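Local coordinates for protein pyocyanin demethylase (Mycobacterium fortuitum subsp. fortuitum DSM 46621 = ATCC 6841, PDB 5K21) that demethylates the phenazine pyocyanin by a tautomerizing reaction to phenazin-1-ol, a degradation that inhibits Pseudomonas aeruginosa biofilms, at residues B[12-17]-B[127-132]; B[37-42]-B[59-64]; B[69-74]-B[88-93]; B[97-102]-B[115-120]. All coordinates share one frame; numbering follows the deposited sequence.

Interaction 1 of 4, residues B[12-17]-B[127-132]; sequences PVTMTL and KYELKL
Leu17, Leu132 and Met15 bury the most surface where strand 13-17 runs antiparallel to strand 127-132. Leu17 pairs with Tyr128, and with CG anti to the carbonyl carbon (chi1 -54°) its CD1 lies at the edge of the Tyr128 ring and 4.1 Å from CD1 of Leu130. At the next pair on this face, Met15 with Leu130, the Met15 chain turns at chi3 (-62°) and lays its CE against Leu132 CD1 at 4.0 Å. These apolar groups share the inward face with Tyr128, which touches the bound phenazin-1-ol and whose OH is hydrogen-bonded to Asp56. Paired backbone bonds link Val13 with Leu132, Met15 with Leu130 and Leu17 with Tyr128; the one from Met15 N to Leu130 O is the least straight, at 147°.

The other face is polar. Thr16 OG1 donates to the syn lone pair of Glu129 OE1 over 2.5 Å, a very short bond. A water bonded to Thr14 OG1 gives its hydrogens to Thr16 OG1 and to Glu129 OE2, 2.6 Å away, so both carboxylate oxygens are held. Pairing of the first strand with the last is the seam that closes this antiparallel barrel, of the allene oxide cyclase type.

Interaction 2 of 4, residues B[37-42]-B[59-64]; sequences GDMDIF and ACFFTN. With CA (calcium ion), chain G; 6QF (phenazin-1-ol), chain F.
Phe62 loses more surface than any other residue here, its ring turned so that the edge meets Asp38 O, with CD1 of Phe62 3.2 Å from that oxygen. The same carbonyl receives the straight backbone bond from Phe62 N, while Gly37 N donates to Phe62 O. Further along the rim of the ring sits the Asp40 carboxylate, its plane 72° from that of the ring. Asp40 OD2 accepts a hydrogen bond of 2.6 Å from O19 of phenazin-1-ol. Next to Asp40, Cys60 brings SG to 3.3 Å from N8 of the ligand and is disulfide-bonded to Cys74.

Phe42 completes this dense inner side. With CG between the backbone N and the carbonyl carbon (chi1 56°), its ring lies flat under the phenazine, whose C3 stands over the ring centre; Phe42 CE2 is 3.3 Å from N7 of the ligand. The two strands form an antiparallel hairpin of the barrel, its inward face being one wall of the ligand pocket.

Across the outward face the two strands touch more lightly: Ile41 CG1 comes no nearer to Ala59 CB than 4.2 Å. Met39 CE lies 3.7 Å from Phe61 CD2 at the ring edge, and Met39 SD, oblique to the ring and 4.8 Å from its centroid, makes a Met-aromatic contact. Subunit neighbours cover this side, Met39 meeting Met39 of both other copies. At the far end, the Asp38 side chain turns to calcium, binding through OD1 (2.4 Å) and OD2, together with Asp28, Asp35 and the carbonyls of Phe29, Lys31 and Gly33.

Interaction 3 of 4, residues B[69-74]-B[88-93]; sequences NPMTYC and RSLTPH. With 6QF (phenazin-1-ol), chain F.
His93 lies across Thr72, its CB 3.4 Å from Thr72 CG2 and its CD2 just as close to Thr72 OG1. The two strands make an antiparallel hairpin of the barrel, and His93 follows directly on the second of them, held by a backbone bond of 2.7 Å from His93 N to Pro70 O. Placed anti to the backbone N (chi1 -168°), the imidazole reaches into the ligand pocket, where NE2 donates to O19 of phenazin-1-ol, which lies near the plane of the ring. The ring also meets Phe62 edge-to-face. High temperature factors show that His93 is not sharply ordered, even with these contacts.

On the same face as Thr72, three hydroxyls, Thr72 OG1, Ser89 OG and Thr91 OG1, all hydrogen-bond to one water, a polar cluster bridging the strands. Beside it, Cys74 packs its CB 3.4 Å from Ser89 OG, and its SG approaches C15 of the ligand.

Tyr73 and Leu90 lie on the opposite face, Tyr73 CB 4.1 Å from Leu90 CD1. At one end Met71, folded at both chi2 (-74°) and chi3, curls over the neighbouring strand so that SD rests 3.7 Å from Pro92 CD and CE touches Leu90 CG. At the other, Tyr73 crosses Arg88, their ring and guanidinium planes 39° apart. Arg88 NH2 is hydrogen-bonded to Thr77 of the second subunit, and Tyr73 OH to Glu75. Across the face of the guanidinium, Tyr73 CE1 comes to 3.6 Å from Arg88 NH2.

Interaction 4 of 4, residues B[97-102]-B[115-120]; sequences PFTMAI and ELTVSG. With 6QF (phenazin-1-ol), chain F.
Phe98 and Val118 face the same way from a hydrogen-bonded pair, and Val118 CB sits over one face of the phenyl ring, 3.9 Å from its centroid, in a CH-pi contact. The ring gets there because Phe98 CG is set between its own backbone N and carbonyl carbon (chi1 60°), which tips the ring across the neighbouring strand. Val118 CG2, anti to the carbonyl carbon, is the branch directed at phenazin-1-ol, 3.9 Å from C13. The ligand meets the rim of the Phe98 ring, C14 lying near the ring plane and 3.4 Å from Phe98 CZ.

Met100 leaves its strand with CG beside the backbone N, runs extended through chi2 and bends at chi3 (73°). Its SD thereby stands 3.8 Å from C14 of the ligand and also touches Leu116 CD2. At the end of the pair, Ile102 extends CD1 over the Glu115 backbone, while its CG1 packs on Leu116 CB.

Thr99 and Thr117 oppose each other on the outer face in a non-hydrogen-bonded pair. In both, OG1 is anti to the carbonyl carbon, and the hydroxyls meet in a hydrogen bond of 2.7 Å; either may donate. Thr99 CG2 lies against Glu115, 3.4 Å from its OE1. This hairpin thus separates a polar outer surface from an inner one built of phenyl, thioether and branched carbons, so the ligand ring is probably held here by dispersion and shape, since Phe98, Met100 and Val118 meet it through carbon and sulfur alone.

In the fold
From the N terminus, strand 13-27 enters first and meets the last strand, 127-132, in interaction 1, closing a loop that contains the other three contacts. Within it the contacts follow in series without crossing: interaction 2 closes the hairpin of 39-48 and 51-65, interaction 3 that of 70-80 and 83-92, and interaction 4 that of 98-105 and 114-119. Neighbouring contacts are joined too: a disulfide links interactions 2 and 3, Arg88 and Ala101 pair between 3 and 4, and Thr117 and Glu129 between 4 and 1. Interactions 1 and 2 lie on opposite sides of the chain's centre, about 24 Å apart between centres, yet residues of all four contacts reach the ligand, Tyr128 being that of interaction 1.

Interaction 1 of 4, residues B[12-17]-B[127-132]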
# COMPACT_ATOMS: atom_id res chain seq x y z
N PRO B 12 -12.54 6.03 -23.06
CA PRO B 12 -11.45 6.34 -22.13
C PRO B 12 -11.11 7.83 -22.10
O PRO B 12 -11.17 8.53 -23.12
CB PRO B 12 -10.26 5.53 -22.68
CG PRO B 12 -10.86 4.53 -23.60
CD PRO B 12 -12.08 5.16 -24.17
N VAL B 13 -10.73 8.30 -20.92
CA VAL B 13 -10.38 9.70 -20.67
C VAL B 13 -8.88 9.80 -20.46
O VAL B 13 -8.30 9.02 -19.70
CB VAL B 13 -11.13 10.27 -19.45
CG1 VAL B 13 -10.62 11.68 -19.13
CG2 VAL B 13 -12.61 10.26 -19.70
N THR B 14 -8.24 10.78 -21.12
CA THR B 14 -6.83 11.01 -20.88
C THR B 14 -6.63 12.32 -20.15
O THR B 14 -7.49 13.20 -20.14
CB THR B 14 -6.01 11.05 -22.18
OG1 THR B 14 -6.14 12.34 -22.79
CG2 THR B 14 -6.46 9.98 -23.14
N MET B 15 -5.48 12.45 -19.51
CA MET B 15 -5.12 13.64 -18.75
C MET B 15 -3.60 13.73 -18.75
O MET B 15 -2.93 12.70 -18.64
CB MET B 15 -5.67 13.51 -17.33
CG MET B 15 -6.10 14.74 -16.63
SD MET B 15 -6.59 14.25 -14.95
CE MET B 15 -7.94 13.14 -15.20
N THR B 16 -3.07 14.94 -18.94
CA THR B 16 -1.64 15.21 -18.93
C THR B 16 -1.34 16.16 -17.77
O THR B 16 -1.73 17.33 -17.82
CB THR B 16 -1.18 15.85 -20.24
OG1 THR B 16 -1.60 15.05 -21.36
CG2 THR B 16 0.32 16.01 -20.25
N LEU B 17 -0.62 15.68 -16.77
CA LEU B 17 -0.33 16.47 -15.57
C LEU B 17 1.16 16.78 -15.48
O LEU B 17 2.00 15.88 -15.60
CB LEU B 17 -0.78 15.74 -14.32
CG LEU B 17 -2.24 15.31 -14.32
CD1 LEU B 17 -2.50 14.49 -13.10
CD2 LEU B 17 -3.18 16.51 -14.38
N LYS B 127 6.13 14.45 -15.98
CA LYS B 127 4.72 14.44 -16.33
C LYS B 127 4.12 13.09 -16.00
O LYS B 127 4.82 12.07 -15.99
CB LYS B 127 4.49 14.73 -17.82
CG LYS B 127 4.92 16.10 -18.28
CD LYS B 127 4.54 16.32 -19.75
CE LYS B 127 4.93 17.70 -20.25
NZ LYS B 127 6.40 17.92 -20.26
N TYR B 128 2.83 13.10 -15.71
CA TYR B 128 2.00 11.91 -15.66
C TYR B 128 1.05 11.96 -16.84
O TYR B 128 0.35 12.97 -17.02
CB TYR B 128 1.15 11.83 -14.39
CG TYR B 128 1.86 11.84 -13.08
CD1 TYR B 128 3.15 11.39 -12.96
CD2 TYR B 128 1.19 12.28 -11.94
CE1 TYR B 128 3.80 11.40 -11.73
CE2 TYR B 128 1.83 12.28 -10.69
CZ TYR B 128 3.13 11.84 -10.60
OH TYR B 128 3.77 11.83 -9.36
N GLU B 129 0.99 10.88 -17.59
CA GLU B 129 0.02 10.75 -18.68
C GLU B 129 -0.96 9.64 -18.30
O GLU B 129 -0.56 8.48 -18.13
CB GLU B 129 0.71 10.49 -20.01
CG GLU B 129 -0.24 10.41 -21.19
CD GLU B 129 -1.01 11.73 -21.43
OE1 GLU B 129 -0.41 12.82 -21.24
OE2 GLU B 129 -2.21 11.68 -21.80
N LEU B 130 -2.21 10.01 -18.12
CA LEU B 130 -3.23 9.09 -17.63
C LEU B 130 -4.15 8.65 -18.76
O LEU B 130 -4.50 9.45 -19.63
CB LEU B 130 -4.07 9.76 -16.55
CG LEU B 130 -3.40 9.86 -15.17
CD1 LEU B 130 -2.36 10.97 -15.18
CD2 LEU B 130 -4.41 10.08 -14.12
N LYS B 131 -4.51 7.36 -18.74
CA LYS B 131 -5.61 6.82 -19.53
C LYS B 131 -6.53 6.12 -18.55
O LYS B 131 -6.16 5.09 -17.98
CB LYS B 131 -5.13 5.86 -20.61
CG LYS B 131 -6.29 5.35 -21.48
CD LYS B 131 -5.87 4.28 -22.47
CE LYS B 131 -7.10 3.63 -23.09
NZ LYS B 131 -6.80 2.39 -23.88
N LEU B 132 -7.72 6.69 -18.33
CA LEU B 132 -8.66 6.17 -17.36
C LEU B 132 -9.84 5.56 -18.10
O LEU B 132 -10.39 6.18 -19.01
CB LEU B 132 -9.19 7.27 -16.43
CG LEU B 132 -8.18 7.82 -15.42
CD1 LEU B 132 -7.77 9.20 -15.88
CD2 LEU B 132 -8.70 7.81 -14.01
O HOH W 1 -3.92 13.58 -21.97

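Interaction 2 of 4, residues B[37-42]-B[59-64]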
# COMPACT_ATOMS: atom_id res chain seq x y z
N GLY B 37 15.03 -2.93 0.41
CA GLY B 37 14.50 -2.37 1.64
C GLY B 37 14.61 -0.87 1.74
O GLY B 37 14.06 -0.29 2.68
N ASP B 38 15.32 -0.22 0.83
CA ASP B 38 15.31 1.21 0.86
C ASP B 38 13.93 1.70 0.43
O ASP B 38 13.12 0.94 -0.13
CB ASP B 38 16.42 1.77 -0.02
CG ASP B 38 17.81 1.48 0.54
OD1 ASP B 38 17.89 1.17 1.75
OD2 ASP B 38 18.81 1.59 -0.17
N MET B 39 13.66 2.96 0.71
CA MET B 39 12.31 3.46 0.49
C MET B 39 12.33 4.96 0.24
O MET B 39 13.10 5.69 0.87
CB MET B 39 11.48 3.12 1.73
CG MET B 39 10.08 3.57 1.77
SD MET B 39 9.48 3.27 3.45
CE MET B 39 10.11 1.66 3.81
N ASP B 40 11.47 5.39 -0.67
CA ASP B 40 11.25 6.81 -0.92
C ASP B 40 9.82 7.14 -0.56
O ASP B 40 8.90 6.42 -0.94
CB ASP B 40 11.48 7.17 -2.38
CG ASP B 40 12.91 6.99 -2.81
OD1 ASP B 40 13.80 6.77 -1.96
OD2 ASP B 40 13.13 7.07 -4.04
N ILE B 41 9.64 8.26 0.14
CA ILE B 41 8.32 8.79 0.47
C ILE B 41 8.29 10.21 -0.08
O ILE B 41 9.26 10.95 0.07
CB ILE B 41 8.05 8.73 1.98
CG1 ILE B 41 8.01 7.25 2.43
CG2 ILE B 41 6.73 9.41 2.32
CD1 ILE B 41 8.03 7.02 3.92
N PHE B 42 7.21 10.57 -0.78
CA PHE B 42 7.26 11.82 -1.52
C PHE B 42 5.88 12.44 -1.70
O PHE B 42 4.85 11.78 -1.56
CB PHE B 42 7.88 11.60 -2.90
CG PHE B 42 7.15 10.56 -3.71
CD1 PHE B 42 7.43 9.21 -3.54
CD2 PHE B 42 6.14 10.92 -4.58
CE1 PHE B 42 6.74 8.24 -4.26
CE2 PHE B 42 5.45 9.97 -5.29
CZ PHE B 42 5.75 8.63 -5.12
N ALA B 59 4.68 6.38 -1.92
CA ALA B 59 5.79 5.67 -1.32
C ALA B 59 6.27 4.62 -2.30
O ALA B 59 5.47 3.99 -2.99
CB ALA B 59 5.36 5.02 0.01
N CYS B 60 7.59 4.49 -2.40
CA CYS B 60 8.24 3.47 -3.21
C CYS B 60 9.14 2.63 -2.32
O CYS B 60 9.85 3.17 -1.47
CB CYS B 60 9.07 4.08 -4.34
SG CYS B 60 8.06 4.86 -5.64
N PHE B 61 9.06 1.32 -2.50
CA PHE B 61 9.86 0.34 -1.76
C PHE B 61 10.75 -0.39 -2.74
O PHE B 61 10.26 -0.95 -3.72
CB PHE B 61 8.96 -0.65 -1.03
CG PHE B 61 7.87 -0.01 -0.23
CD1 PHE B 61 6.65 0.30 -0.81
CD2 PHE B 61 8.06 0.29 1.10
CE1 PHE B 61 5.64 0.93 -0.06
CE2 PHE B 61 7.07 0.91 1.85
CZ PHE B 61 5.85 1.21 1.28
N PHE B 62 12.06 -0.39 -2.47
CA PHE B 62 13.03 -1.09 -3.32
C PHE B 62 12.97 -2.58 -2.98
O PHE B 62 13.47 -3.02 -1.94
CB PHE B 62 14.41 -0.47 -3.12
CG PHE B 62 14.54 0.91 -3.71
CD1 PHE B 62 13.99 2.01 -3.05
CD2 PHE B 62 15.19 1.11 -4.91
CE1 PHE B 62 14.08 3.28 -3.58
CE2 PHE B 62 15.29 2.39 -5.45
CZ PHE B 62 14.73 3.48 -4.78
N THR B 63 12.37 -3.37 -3.86
CA THR B 63 12.18 -4.79 -3.62
C THR B 63 13.35 -5.61 -4.12
O THR B 63 13.56 -6.73 -3.64
CB THR B 63 10.89 -5.26 -4.30
OG1 THR B 63 10.94 -4.93 -5.69
CG2 THR B 63 9.69 -4.57 -3.68
N ASN B 64 14.11 -5.09 -5.06
CA ASN B 64 15.21 -5.85 -5.64
C ASN B 64 16.17 -4.84 -6.25
O ASN B 64 15.74 -3.97 -7.02
CB ASN B 64 14.72 -6.84 -6.69
CG ASN B 64 15.78 -7.84 -7.07
OD1 ASN B 64 16.67 -7.54 -7.86
ND2 ASN B 64 15.75 -9.01 -6.46
CA CA G . 20.32 0.92 1.79
C4 6QF F . 9.42 8.84 -6.67
C5 6QF F . 10.67 8.80 -5.87
C6 6QF F . 11.27 9.92 -5.40
C10 6QF F . 7.12 9.16 -8.13
C13 6QF F . 5.28 8.12 -9.39
C15 6QF F . 6.95 6.72 -8.43
C1 6QF F . 10.70 11.21 -5.66
C2 6QF F . 9.57 11.30 -6.38
C3 6QF F . 8.86 10.15 -6.93
N7 6QF F . 7.73 10.27 -7.65
N8 6QF F . 8.82 7.72 -7.16
C9 6QF F . 7.67 7.86 -7.88
C11 6QF F . 5.89 9.21 -8.91
C14 6QF F . 5.82 6.83 -9.14
O19 6QF F . 11.18 7.58 -5.63

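Interaction 3 of 4, residues B[69-74]-B[88-93]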
# COMPACT_ATOMS: atom_id res chain seq x y z
N ASN B 69 19.38 -3.21 -12.48
CA ASN B 69 17.97 -2.85 -12.37
C ASN B 69 17.53 -2.75 -10.92
O ASN B 69 17.39 -3.78 -10.23
CB ASN B 69 17.11 -3.88 -13.11
N PRO B 70 17.26 -1.55 -10.42
CA PRO B 70 16.59 -1.43 -9.12
C PRO B 70 15.08 -1.42 -9.28
O PRO B 70 14.53 -0.49 -9.87
CB PRO B 70 17.12 -0.10 -8.57
CG PRO B 70 17.36 0.73 -9.80
CD PRO B 70 17.64 -0.23 -10.95
N MET B 71 14.41 -2.46 -8.79
CA MET B 71 12.96 -2.58 -8.87
C MET B 71 12.31 -1.94 -7.66
O MET B 71 12.76 -2.13 -6.53
CB MET B 71 12.54 -4.06 -8.93
CG MET B 71 12.93 -4.80 -10.20
SD MET B 71 11.92 -4.37 -11.63
CE MET B 71 10.27 -4.79 -11.07
N THR B 72 11.24 -1.18 -7.90
CA THR B 72 10.46 -0.59 -6.82
C THR B 72 9.00 -0.98 -6.95
O THR B 72 8.45 -1.02 -8.06
CB THR B 72 10.47 0.96 -6.76
OG1 THR B 72 10.09 1.51 -8.02
CG2 THR B 72 11.82 1.50 -6.32
N TYR B 73 8.41 -1.25 -5.80
CA TYR B 73 6.97 -1.27 -5.63
C TYR B 73 6.55 0.13 -5.19
O TYR B 73 7.01 0.61 -4.15
CB TYR B 73 6.58 -2.33 -4.60
CG TYR B 73 5.18 -2.16 -4.08
CD1 TYR B 73 4.12 -2.03 -4.95
CD2 TYR B 73 4.93 -2.14 -2.72
CE1 TYR B 73 2.83 -1.86 -4.48
CE2 TYR B 73 3.64 -1.98 -2.24
CZ TYR B 73 2.60 -1.85 -3.13
OH TYR B 73 1.31 -1.68 -2.68
N CYS B 74 5.72 0.79 -6.00
CA CYS B 74 5.29 2.15 -5.72
C CYS B 74 3.78 2.23 -5.60
O CYS B 74 3.04 1.54 -6.33
CB CYS B 74 5.73 3.13 -6.80
SG CYS B 74 7.49 3.33 -6.94
N ARG B 88 -0.51 2.14 -8.74
CA ARG B 88 0.56 1.33 -8.18
C ARG B 88 1.38 0.73 -9.31
O ARG B 88 0.90 0.56 -10.43
CB ARG B 88 0.02 0.21 -7.27
CG ARG B 88 -0.81 -0.83 -8.02
CD ARG B 88 -1.45 -1.79 -7.05
NE ARG B 88 -0.50 -2.76 -6.50
CZ ARG B 88 -0.68 -3.42 -5.36
NH1 ARG B 88 -1.75 -3.17 -4.62
NH2 ARG B 88 0.22 -4.30 -4.95
N SER B 89 2.64 0.42 -9.00
CA SER B 89 3.54 -0.12 -9.99
C SER B 89 4.54 -1.05 -9.31
O SER B 89 4.81 -0.95 -8.11
CB SER B 89 4.30 0.97 -10.76
OG SER B 89 5.01 1.85 -9.89
N LEU B 90 5.06 -1.99 -10.11
CA LEU B 90 6.24 -2.77 -9.76
C LEU B 90 7.12 -2.72 -11.01
O LEU B 90 6.89 -3.47 -11.96
CB LEU B 90 5.89 -4.19 -9.36
CG LEU B 90 7.10 -5.08 -9.04
CD1 LEU B 90 7.75 -4.62 -7.75
CD2 LEU B 90 6.71 -6.54 -8.93
N THR B 91 8.08 -1.81 -11.03
CA THR B 91 8.82 -1.55 -12.27
C THR B 91 10.23 -1.18 -11.89
O THR B 91 10.52 -0.83 -10.74
CB THR B 91 8.20 -0.39 -13.06
OG1 THR B 91 8.32 0.81 -12.29
CG2 THR B 91 6.73 -0.62 -13.36
N PRO B 92 11.14 -1.19 -12.86
CA PRO B 92 12.44 -0.56 -12.63
C PRO B 92 12.25 0.89 -12.21
O PRO B 92 11.34 1.58 -12.67
CB PRO B 92 13.14 -0.68 -13.98
CG PRO B 92 12.51 -1.88 -14.63
CD PRO B 92 11.07 -1.86 -14.17
N HIS B 93 13.11 1.34 -11.31
CA HIS B 93 13.06 2.69 -10.77
C HIS B 93 14.25 3.46 -11.33
O HIS B 93 15.26 3.69 -10.65
CB HIS B 93 13.04 2.67 -9.25
CG HIS B 93 12.69 3.98 -8.62
ND1 HIS B 93 13.65 4.86 -8.15
CD2 HIS B 93 11.50 4.56 -8.38
CE1 HIS B 93 13.05 5.92 -7.64
NE2 HIS B 93 11.75 5.77 -7.77
C4 6QF F . 9.42 8.84 -6.67
C5 6QF F . 10.67 8.80 -5.87
C6 6QF F . 11.27 9.92 -5.40
C10 6QF F . 7.12 9.16 -8.13
C13 6QF F . 5.28 8.12 -9.39
C15 6QF F . 6.95 6.72 -8.43
C1 6QF F . 10.70 11.21 -5.66
C2 6QF F . 9.57 11.30 -6.38
C3 6QF F . 8.86 10.15 -6.93
N7 6QF F . 7.73 10.27 -7.65
N8 6QF F . 8.82 7.72 -7.16
C9 6QF F . 7.67 7.86 -7.88
C11 6QF F . 5.89 9.21 -8.91
C14 6QF F . 5.82 6.83 -9.14
O19 6QF F . 11.18 7.58 -5.63
O HOH W 2 7.72 1.30 -9.70

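Interaction 4 of 4, residues B[97-102]-B[115-120]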
# COMPACT_ATOMS: atom_id res chain seq x y z
N PRO B 97 10.69 6.14 -18.78
CA PRO B 97 9.26 6.18 -18.48
C PRO B 97 8.82 4.84 -17.92
O PRO B 97 9.31 3.79 -18.33
CB PRO B 97 8.60 6.45 -19.84
CG PRO B 97 9.69 6.92 -20.73
CD PRO B 97 10.97 6.35 -20.21
N PHE B 98 7.91 4.87 -16.96
CA PHE B 98 7.30 3.64 -16.48
C PHE B 98 5.82 3.87 -16.30
O PHE B 98 5.36 5.00 -16.11
CB PHE B 98 7.93 3.14 -15.17
CG PHE B 98 7.82 4.13 -14.04
CD1 PHE B 98 8.73 5.17 -13.92
CD2 PHE B 98 6.82 4.01 -13.10
CE1 PHE B 98 8.64 6.08 -12.86
CE2 PHE B 98 6.71 4.92 -12.03
CZ PHE B 98 7.62 5.95 -11.93
N THR B 99 5.06 2.78 -16.38
CA THR B 99 3.61 2.82 -16.39
C THR B 99 3.08 2.13 -15.15
O THR B 99 3.46 0.99 -14.85
CB THR B 99 3.06 2.19 -17.66
OG1 THR B 99 3.48 2.97 -18.78
CG2 THR B 99 1.52 2.15 -17.61
N MET B 100 2.23 2.83 -14.43
CA MET B 100 1.55 2.37 -13.24
C MET B 100 0.14 1.96 -13.61
O MET B 100 -0.43 2.44 -14.60
CB MET B 100 1.49 3.47 -12.17
CG MET B 100 2.80 4.19 -11.91
SD MET B 100 2.65 5.37 -10.56
CE MET B 100 2.55 4.26 -9.15
N ALA B 101 -0.41 1.04 -12.84
CA ALA B 101 -1.80 0.65 -12.98
C ALA B 101 -2.64 1.59 -12.14
O ALA B 101 -2.34 1.81 -10.97
CB ALA B 101 -2.01 -0.80 -12.55
N ILE B 102 -3.68 2.16 -12.75
CA ILE B 102 -4.67 2.89 -11.97
C ILE B 102 -5.66 1.88 -11.44
O ILE B 102 -6.31 1.18 -12.22
CB ILE B 102 -5.37 3.96 -12.82
CG1 ILE B 102 -4.40 5.09 -13.14
CG2 ILE B 102 -6.60 4.50 -12.08
CD1 ILE B 102 -4.97 6.11 -14.13
N GLU B 115 -4.24 3.31 -16.67
CA GLU B 115 -2.80 3.34 -16.56
C GLU B 115 -2.30 4.77 -16.49
O GLU B 115 -2.97 5.72 -16.92
CB GLU B 115 -2.15 2.60 -17.73
CG GLU B 115 -2.40 3.23 -19.03
CD GLU B 115 -1.93 2.35 -20.17
OE1 GLU B 115 -0.83 1.79 -20.05
OE2 GLU B 115 -2.68 2.22 -21.16
N LEU B 116 -1.15 4.92 -15.87
CA LEU B 116 -0.54 6.21 -15.66
C LEU B 116 0.94 6.07 -15.96
O LEU B 116 1.64 5.30 -15.29
CB LEU B 116 -0.81 6.68 -14.23
CG LEU B 116 -0.34 8.06 -13.75
CD1 LEU B 116 -1.07 8.41 -12.49
CD2 LEU B 116 1.14 8.07 -13.45
N THR B 117 1.42 6.79 -16.97
CA THR B 117 2.81 6.70 -17.38
C THR B 117 3.57 7.91 -16.86
O THR B 117 3.21 9.06 -17.15
CB THR B 117 2.93 6.57 -18.89
OG1 THR B 117 2.30 5.35 -19.30
CG2 THR B 117 4.40 6.55 -19.30
N VAL B 118 4.64 7.64 -16.14
CA VAL B 118 5.48 8.68 -15.55
C VAL B 118 6.69 8.85 -16.45
O VAL B 118 7.41 7.88 -16.73
CB VAL B 118 5.92 8.30 -14.14
CG1 VAL B 118 6.78 9.42 -13.52
CG2 VAL B 118 4.72 7.99 -13.29
N SER B 119 6.90 10.06 -16.94
CA SER B 119 8.01 10.38 -17.80
C SER B 119 8.79 11.55 -17.21
O SER B 119 8.23 12.40 -16.51
CB SER B 119 7.54 10.70 -19.23
OG SER B 119 6.68 11.82 -19.24
N GLY B 120 10.09 11.54 -17.44
CA GLY B 120 10.97 12.59 -16.96
C GLY B 120 11.06 12.65 -15.45
O GLY B 120 11.24 13.73 -14.88
C4 6QF F . 9.42 8.84 -6.67
C5 6QF F . 10.67 8.80 -5.87
C6 6QF F . 11.27 9.92 -5.40
C10 6QF F . 7.12 9.16 -8.13
C13 6QF F . 5.28 8.12 -9.39
C15 6QF F . 6.95 6.72 -8.43
C1 6QF F . 10.70 11.21 -5.66
C2 6QF F . 9.57 11.30 -6.38
C3 6QF F . 8.86 10.15 -6.93
N7 6QF F . 7.73 10.27 -7.65
N8 6QF F . 8.82 7.72 -7.16
C9 6QF F . 7.67 7.86 -7.88
C11 6QF F . 5.89 9.21 -8.91
C14 6QF F . 5.82 6.83 -9.14
O19 6QF F . 11.18 7.58 -5.63